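Succinate-semialdehyde dehydrogenase (Synechococcus sp., PDB 4ITA) oxidises succinic semialdehyde to succinate as a member of the aldehyde dehydrogenase family, probably using the NADP cofactor as hydride acceptor. Local coordinates at residues N133-Q138 with P162-A167; A58-D63 with L91-Y96. All blocks are in the same frame, centred on the assembly; numbering follows the deposited sequence.

In the fold
Contact 2 (A58-D63 with L91-Y96) comes first along the chain and joins two antiparallel helices; contact 1 (N133-Q138 with P162-A167) follows it and lies beside the cofactor. Their centres are 15 Å apart, and they touch directly. W137 CZ3 of contact 1 meets V92 CG1 of contact 2 at 3.6 Å, and F136 CD2 packs on L60 CD2 at 3.9 Å. The 133-138 segment is therefore the shared piece: it reaches helices 46-62 and 79-103 through F136 and W137, and NADPH through N133 and Q138. Contact 2 lies farther out, its centre about 18 Å from the centre of the chain against about 12 Å for contact 1.

Contact 1 of 2, residues N133-Q138 with P162-A167; sequences NFPFWQ and PQCALA. With NDP (NADPH dihydro-nicotinamide-adenine-dinucleotide phosphate), chain C; EDO (1,2-ethanediol), chain R.
F136 presents its ring edge to C164: the sulfur SG lies in the ring plane, 5.2 Å from the centroid, in a sulfur-aromatic contact. The C164 methylene CB lies obliquely off CE1 of the same ring, and the A167 methyl CB, also oblique, is 3.9 Å from CZ. Over one face of the F134 ring, toward the rim, a molecule of 1,2-ethanediol, probably from the crystallisation liquor, puts its C1 3.6 Å above the plane. Its O2 meets the W137 ring at the edge, where NE1 donates a hydrogen bond of 3.2 Å in the indole plane; Q138 NE2 adds a weak bond to the same oxygen. P135 closes on the C164 sulfur with its own ring, CB coming within 3.8 Å of SG and CG scarcely farther. With SG anti to its carbonyl carbon (chi1 -69°), C164 reaches the rings of P135 and F136 from one position. The fold here is of Rossmann type: helices 137-149 and 162-175 belong to two successive beta-alpha-beta crossovers, joining strand 115-129 to 152-156 and then 152-156 to 182-185, all parallel neighbours in the sheet. E85 OE2 accepts from both F136 N and W137 N, near the start of helix 137-149, while E74 receives Q163 N and C164 N at the start of the second. On the cofactor side, the amide nitrogens of N133 and Q138 make close contacts with C5N of the nicotinamide, ND2 at 3.2 Å and NE2 at 3.3 Å. N133 ND2 is held by a hydrogen bond to Q262 O; the asparagine at the equivalent place in related aldehyde dehydrogenases lends its side-chain amide to the oxyanion hole, and N133 probably does the same.

Contact 2 of 2, residues A58-D63 with L91-Y96; sequences AILERD and LVCRYY
E61 and R94 reach for each other from opposite directions and close a two-pronged salt bridge. The guanidinium grips the carboxylate side-on: R94 NE donates to E61 OE2 at 2.7 Å and R94 NH2 to E61 OE1 at 2.9 Å, so each carboxylate oxygen has its own nitrogen. Both bonds are nearly straight and arrive on the syn side of the oxygens, the NH2 bond somewhat out of the carboxylate plane. The two flat groups lie only 22° from coplanar, and the paired bonds resist turning of either one. R94 runs extended from CG to NE and then twists at its last torsion (chi4 -80°), which brings the NE and NH2 edge round to the carboxylate. Next to the bridge, A58 CB lies 4.1 Å from R94 NH2, and R94 also touches A57, next to A58, and E54, one turn earlier in helix 46-62. Were R94 an alanine, the E61 carboxylate would probably lose both bonds and its charged mate and be set free to turn. Helices 46-62 and 79-103, with helix 64-75 between them in sequence, pack antiparallel here; the short segments 58-62 and 91-96 run at 155° with their axes 10.2 Å apart. CA of A58 is level with R94 and CA of E61 with L91, so the salt bridge slants across one turn. Beneath it the interface becomes apolar, with L60 CD1 resting at 4.4 Å from C93 SG. F140 of helix 137-149 lies against both of these side chains, and L60 also touches S89 and A90. Farther along helix 79-103, Y96 OH hydrogen-bonds to G440 O.

Contact 1 of 2, residues N133-Q138 with P162-A167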
loop_
_atom_site.group_PDB
_atom_site.type_symbol
_atom_site.label_atom_id
_atom_site.label_comp_id
_atom_site.label_asym_id
_atom_site.label_seq_id
_atom_site.Cartn_x
_atom_site.Cartn_y
_atom_site.Cartn_z
ATOM N N ASN A 133 -0.446 19.950 13.145
ATOM C CA ASN A 133 -1.833 20.358 13.413
ATOM C C ASN A 133 -2.562 19.562 14.491
ATOM O O ASN A 133 -3.388 20.117 15.215
ATOM C CB ASN A 133 -2.664 20.520 12.129
ATOM C CG ASN A 133 -2.987 19.211 11.458
ATOM O OD1 ASN A 133 -2.231 18.240 11.534
ATOM N ND2 ASN A 133 -4.130 19.176 10.780
ATOM N N PHE A 134 -2.247 18.276 14.609
ATOM C CA PHE A 134 -2.751 17.462 15.713
ATOM C C PHE A 134 -1.540 16.727 16.249
ATOM O O PHE A 134 -1.337 15.545 15.963
ATOM C CB PHE A 134 -3.842 16.487 15.256
ATOM C CG PHE A 134 -5.114 17.166 14.821
ATOM C CD1 PHE A 134 -5.351 17.435 13.482
ATOM C CD2 PHE A 134 -6.069 17.535 15.753
ATOM C CE1 PHE A 134 -6.529 18.064 13.078
ATOM C CE2 PHE A 134 -7.252 18.164 15.357
ATOM C CZ PHE A 134 -7.475 18.428 14.018
ATOM N N PRO A 135 -0.706 17.442 17.013
ATOM C CA PRO A 135 0.646 16.960 17.308
ATOM C C PRO A 135 0.703 15.759 18.247
ATOM O O PRO A 135 1.740 15.097 18.292
ATOM C CB PRO A 135 1.327 18.187 17.925
ATOM C CG PRO A 135 0.198 18.956 18.553
ATOM C CD PRO A 135 -0.990 18.744 17.647
ATOM N N PHE A 136 -0.375 15.484 18.986
ATOM C CA PHE A 136 -0.470 14.258 19.783
ATOM C C PHE A 136 -1.292 13.197 19.058
ATOM O O PHE A 136 -0.832 12.069 18.867
ATOM C CB PHE A 136 -1.101 14.540 21.156
ATOM C CG PHE A 136 -0.110 14.924 22.227
ATOM C CD1 PHE A 136 0.718 16.028 22.067
ATOM C CD2 PHE A 136 -0.030 14.199 23.409
ATOM C CE1 PHE A 136 1.619 16.392 23.061
ATOM C CE2 PHE A 136 0.867 14.556 24.407
ATOM C CZ PHE A 136 1.694 15.650 24.230
ATOM N N TRP A 137 -2.506 13.558 18.654
ATOM C CA TRP A 137 -3.436 12.597 18.072
ATOM C C TRP A 137 -2.880 11.874 16.852
ATOM O O TRP A 137 -2.994 10.662 16.757
ATOM C CB TRP A 137 -4.783 13.272 17.755
ATOM C CG TRP A 137 -5.623 12.556 16.735
ATOM C CD1 TRP A 137 -5.914 12.984 15.471
ATOM C CD2 TRP A 137 -6.274 11.293 16.892
ATOM N NE1 TRP A 137 -6.705 12.061 14.832
ATOM C CE2 TRP A 137 -6.942 11.012 15.684
ATOM C CE3 TRP A 137 -6.363 10.371 17.941
ATOM C CZ2 TRP A 137 -7.687 9.846 15.494
ATOM C CZ3 TRP A 137 -7.102 9.211 17.750
ATOM C CH2 TRP A 137 -7.747 8.959 16.535
ATOM N N GLN A 138 -2.272 12.592 15.916
ATOM C CA GLN A 138 -1.792 11.901 14.720
ATOM C C GLN A 138 -0.664 10.934 15.048
ATOM O O GLN A 138 -0.517 9.893 14.398
ATOM C CB GLN A 138 -1.325 12.884 13.654
ATOM C CG GLN A 138 -2.286 14.016 13.352
ATOM C CD GLN A 138 -3.354 13.610 12.381
ATOM O OE1 GLN A 138 -3.376 12.473 11.926
ATOM N NE2 GLN A 138 -4.242 14.537 12.036
ATOM N N PRO A 162 8.692 20.452 18.703
ATOM C CA PRO A 162 9.657 19.555 19.351
ATOM C C PRO A 162 9.246 19.141 20.766
ATOM O O PRO A 162 9.488 17.996 21.144
ATOM C CB PRO A 162 10.951 20.389 19.370
ATOM C CG PRO A 162 10.489 21.797 19.349
ATOM C CD PRO A 162 9.268 21.792 18.482
ATOM N N GLN A 163 8.641 20.032 21.543
ATOM C CA GLN A 163 8.220 19.637 22.885
ATOM C C GLN A 163 7.105 18.597 22.862
ATOM O O GLN A 163 7.087 17.688 23.692
ATOM C CB GLN A 163 7.820 20.845 23.732
ATOM C CG GLN A 163 8.964 21.810 23.989
ATOM C CD GLN A 163 8.569 22.910 24.948
ATOM O OE1 GLN A 163 8.074 22.643 26.046
ATOM N NE2 GLN A 163 8.771 24.156 24.535
ATOM N N CYS A 164 6.183 18.711 21.911
ATOM C CA CYS A 164 5.161 17.680 21.752
ATOM C C CYS A 164 5.799 16.348 21.391
ATOM O O CYS A 164 5.463 15.312 21.962
ATOM C CB CYS A 164 4.139 18.065 20.675
ATOM S SG CYS A 164 3.057 19.447 21.108
ATOM N N ALA A 165 6.733 16.396 20.451
ATOM C CA ALA A 165 7.413 15.191 20.000
ATOM C C ALA A 165 8.174 14.507 21.147
ATOM O O ALA A 165 8.105 13.285 21.315
ATOM C CB ALA A 165 8.330 15.520 18.846
ATOM N N LEU A 166 8.883 15.294 21.951
ATOM C CA LEU A 166 9.596 14.740 23.101
ATOM C C LEU A 166 8.626 14.211 24.157
ATOM O O LEU A 166 8.876 13.183 24.782
ATOM C CB LEU A 166 10.534 15.782 23.700
ATOM C CG LEU A 166 11.677 16.192 22.776
ATOM C CD1 LEU A 166 12.377 17.435 23.307
ATOM C CD2 LEU A 166 12.660 15.041 22.591
ATOM N N ALA A 167 7.510 14.904 24.347
ATOM C CA ALA A 167 6.507 14.465 25.317
ATOM C C ALA A 167 5.918 13.104 24.964
ATOM O O ALA A 167 5.699 12.274 25.850
ATOM C CB ALA A 167 5.406 15.510 25.474
HETATM P PA NDP C . 4.070 19.754 5.697
HETATM O O1A NDP C . 3.895 18.702 4.640
HETATM O O2A NDP C . 4.818 21.018 5.377
HETATM O O5B NDP C . 4.794 19.085 6.957
HETATM C C5B NDP C . 4.356 17.840 7.515
HETATM C C4B NDP C . 5.549 17.004 7.973
HETATM O O4B NDP C . 6.326 16.643 6.827
HETATM C C3B NDP C . 6.508 17.759 8.886
HETATM O O3B NDP C . 7.119 16.823 9.785
HETATM C C2B NDP C . 7.553 18.280 7.918
HETATM O O2B NDP C . 8.813 18.535 8.522
HETATM C C1B NDP C . 7.672 17.087 7.009
HETATM N N9A NDP C . 8.188 17.373 5.663
HETATM C C8A NDP C . 7.948 18.445 4.882
HETATM N N7A NDP C . 8.583 18.308 3.693
HETATM C C5A NDP C . 9.216 17.124 3.708
HETATM C C6A NDP C . 10.068 16.349 2.793
HETATM N N6A NDP C . 10.367 16.840 1.573
HETATM N N1A NDP C . 10.520 15.156 3.222
HETATM C C2A NDP C . 10.224 14.657 4.430
HETATM N N3A NDP C . 9.459 15.306 5.320
HETATM C C4A NDP C . 8.946 16.514 5.007
HETATM O O3 NDP C . 2.552 20.033 6.209
HETATM P PN NDP C . 1.784 21.352 6.764
HETATM O O1N NDP C . 2.159 22.589 5.979
HETATM O O2N NDP C . 1.897 21.334 8.263
HETATM O O5D NDP C . 0.264 20.990 6.377
HETATM C C5D NDP C . -0.398 19.896 6.999
HETATM C C4D NDP C . -1.053 19.027 5.941
HETATM O O4D NDP C . -1.364 17.740 6.495
HETATM C C3D NDP C . -2.366 19.593 5.438
HETATM O O3D NDP C . -2.456 19.444 4.016
HETATM C C2D NDP C . -3.371 18.736 6.183
HETATM O O2D NDP C . -4.631 18.739 5.510
HETATM C C1D NDP C . -2.703 17.377 6.149
HETATM N N1N NDP C . -3.305 16.494 7.157
HETATM C C2N NDP C . -3.660 15.239 6.834
HETATM C C3N NDP C . -4.622 14.571 7.591
HETATM C C7N NDP C . -5.021 13.159 7.281
HETATM O O7N NDP C . -5.105 12.360 8.211
HETATM N N7N NDP C . -5.277 12.804 6.024
HETATM C C4N NDP C . -5.310 15.254 8.749
HETATM C C5N NDP C . -4.480 16.350 9.235
HETATM C C6N NDP C . -3.512 16.926 8.418
HETATM P P2B NDP C . 9.282 20.026 8.896
HETATM O O1X NDP C . 10.648 19.788 9.472
HETATM O O2X NDP C . 9.314 20.809 7.605
HETATM O O3X NDP C . 8.320 20.583 9.901
HETATM C C1 EDO R . -8.523 15.081 12.768
HETATM O O1 EDO R . -9.420 14.093 13.282
HETATM C C2 EDO R . -7.821 14.523 11.537
HETATM O O2 EDO R . -7.007 13.400 11.909
#

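Contact 2 of 2, residues A58-D63 with L91-Y96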
loop_
_atom_site.group_PDB
_atom_site.type_symbol
_atom_site.label_atom_id
_atom_site.label_comp_id
_atom_site.label_asym_id
_atom_site.label_seq_id
_atom_site.Cartn_x
_atom_site.Cartn_y
_atom_site.Cartn_z
ATOM N N ALA A 58 -3.548 5.814 30.358
ATOM C CA ALA A 58 -3.768 6.352 31.703
ATOM C C ALA A 58 -2.946 7.615 31.965
ATOM O O ALA A 58 -3.414 8.544 32.634
ATOM C CB ALA A 58 -3.498 5.287 32.763
ATOM N N ILE A 59 -1.724 7.664 31.438
ATOM C CA ILE A 59 -0.896 8.860 31.551
ATOM C C ILE A 59 -1.548 10.041 30.824
ATOM O O ILE A 59 -1.656 11.143 31.369
ATOM C CB ILE A 59 0.528 8.606 31.013
ATOM C CG1 ILE A 59 1.276 7.643 31.940
ATOM C CG2 ILE A 59 1.288 9.917 30.879
ATOM C CD1 ILE A 59 2.532 7.038 31.333
ATOM N N LEU A 60 -2.002 9.809 29.598
ATOM C CA LEU A 60 -2.709 10.838 28.837
ATOM C C LEU A 60 -3.986 11.306 29.536
ATOM O O LEU A 60 -4.302 12.498 29.541
ATOM C CB LEU A 60 -3.046 10.305 27.442
ATOM C CG LEU A 60 -1.860 10.197 26.483
ATOM C CD1 LEU A 60 -2.156 9.176 25.401
ATOM C CD2 LEU A 60 -1.554 11.555 25.858
ATOM N N GLU A 61 -4.716 10.365 30.128
ATOM C CA GLU A 61 -5.965 10.669 30.831
ATOM C C GLU A 61 -5.745 11.465 32.112
ATOM O O GLU A 61 -6.569 12.306 32.483
ATOM C CB GLU A 61 -6.740 9.380 31.125
ATOM C CG GLU A 61 -7.342 8.737 29.874
ATOM C CD GLU A 61 -7.542 7.228 30.000
ATOM O OE1 GLU A 61 -7.243 6.655 31.066
ATOM O OE2 GLU A 61 -7.991 6.613 29.015
ATOM N N ARG A 62 -4.635 11.211 32.794
ATOM C CA ARG A 62 -4.353 11.915 34.037
ATOM C C ARG A 62 -3.866 13.342 33.801
ATOM O O ARG A 62 -4.305 14.281 34.476
ATOM C CB ARG A 62 -3.312 11.160 34.860
ATOM C CG ARG A 62 -2.974 11.875 36.155
ATOM C CD ARG A 62 -1.927 11.144 36.962
ATOM N NE ARG A 62 -1.594 11.904 38.166
ATOM C CZ ARG A 62 -0.743 11.495 39.101
ATOM N NH1 ARG A 62 -0.134 10.324 38.983
ATOM N NH2 ARG A 62 -0.505 12.262 40.155
ATOM N N ASP A 63 -2.935 13.508 32.868
ATOM C CA ASP A 63 -2.244 14.783 32.705
ATOM C C ASP A 63 -2.684 15.529 31.445
ATOM O O ASP A 63 -1.892 16.245 30.829
ATOM C CB ASP A 63 -0.718 14.576 32.736
ATOM C CG ASP A 63 -0.215 14.063 34.089
ATOM O OD1 ASP A 63 -0.762 14.479 35.120
ATOM O OD2 ASP A 63 0.727 13.245 34.117
ATOM N N LEU A 91 -7.821 7.380 23.768
ATOM C CA LEU A 91 -8.848 6.501 23.233
ATOM C C LEU A 91 -8.290 5.544 22.186
ATOM O O LEU A 91 -8.647 4.375 22.170
ATOM C CB LEU A 91 -9.979 7.336 22.635
ATOM C CG LEU A 91 -11.289 6.648 22.282
ATOM C CD1 LEU A 91 -11.996 6.204 23.555
ATOM C CD2 LEU A 91 -12.152 7.600 21.460
ATOM N N VAL A 92 -7.420 6.021 21.297
ATOM C CA VAL A 92 -6.898 5.120 20.266
ATOM C C VAL A 92 -5.903 4.118 20.870
ATOM O O VAL A 92 -5.798 2.983 20.404
ATOM C CB VAL A 92 -6.320 5.882 19.027
ATOM C CG1 VAL A 92 -5.067 6.673 19.401
ATOM C CG2 VAL A 92 -6.059 4.910 17.882
ATOM N N CYS A 93 -5.198 4.519 21.928
ATOM C CA CYS A 93 -4.361 3.573 22.666
ATOM C C CYS A 93 -5.218 2.442 23.221
ATOM O O CYS A 93 -4.894 1.262 23.067
ATOM C CB CYS A 93 -3.618 4.271 23.807
ATOM S SG CYS A 93 -2.280 5.350 23.259
ATOM N N ARG A 94 -6.330 2.806 23.845
ATOM C CA ARG A 94 -7.222 1.797 24.418
ATOM C C ARG A 94 -7.876 0.936 23.338
ATOM O O ARG A 94 -8.038 -0.270 23.523
ATOM C CB ARG A 94 -8.283 2.445 25.309
ATOM C CG ARG A 94 -7.688 3.056 26.553
ATOM C CD ARG A 94 -8.708 3.282 27.663
ATOM N NE ARG A 94 -8.068 3.874 28.836
ATOM C CZ ARG A 94 -7.370 3.181 29.727
ATOM N NH1 ARG A 94 -7.228 1.871 29.577
ATOM N NH2 ARG A 94 -6.803 3.793 30.761
ATOM N N TYR A 95 -8.229 1.539 22.207
ATOM C CA TYR A 95 -8.818 0.795 21.099
ATOM C C TYR A 95 -7.926 -0.363 20.651
ATOM O O TYR A 95 -8.377 -1.510 20.536
ATOM C CB TYR A 95 -9.127 1.724 19.927
ATOM C CG TYR A 95 -9.754 1.005 18.759
ATOM C CD1 TYR A 95 -11.109 0.702 18.752
ATOM C CD2 TYR A 95 -8.989 0.616 17.661
ATOM C CE1 TYR A 95 -11.683 0.037 17.685
ATOM C CE2 TYR A 95 -9.559 -0.041 16.588
ATOM C CZ TYR A 95 -10.902 -0.335 16.605
ATOM O OH TYR A 95 -11.464 -0.996 15.533
ATOM N N TYR A 96 -6.648 -0.083 20.405
ATOM C CA TYR A 96 -5.752 -1.150 19.976
ATOM C C TYR A 96 -5.339 -2.091 21.112
ATOM O O TYR A 96 -5.112 -3.273 20.876
ATOM C CB TYR A 96 -4.570 -0.606 19.166
ATOM C CG TYR A 96 -5.045 -0.175 17.800
ATOM C CD1 TYR A 96 -5.507 -1.115 16.884
ATOM C CD2 TYR A 96 -5.091 1.166 17.438
ATOM C CE1 TYR A 96 -5.968 -0.737 15.630
ATOM C CE2 TYR A 96 -5.551 1.554 16.182
ATOM C CZ TYR A 96 -5.990 0.597 15.292
ATOM O OH TYR A 96 -6.450 0.973 14.058
#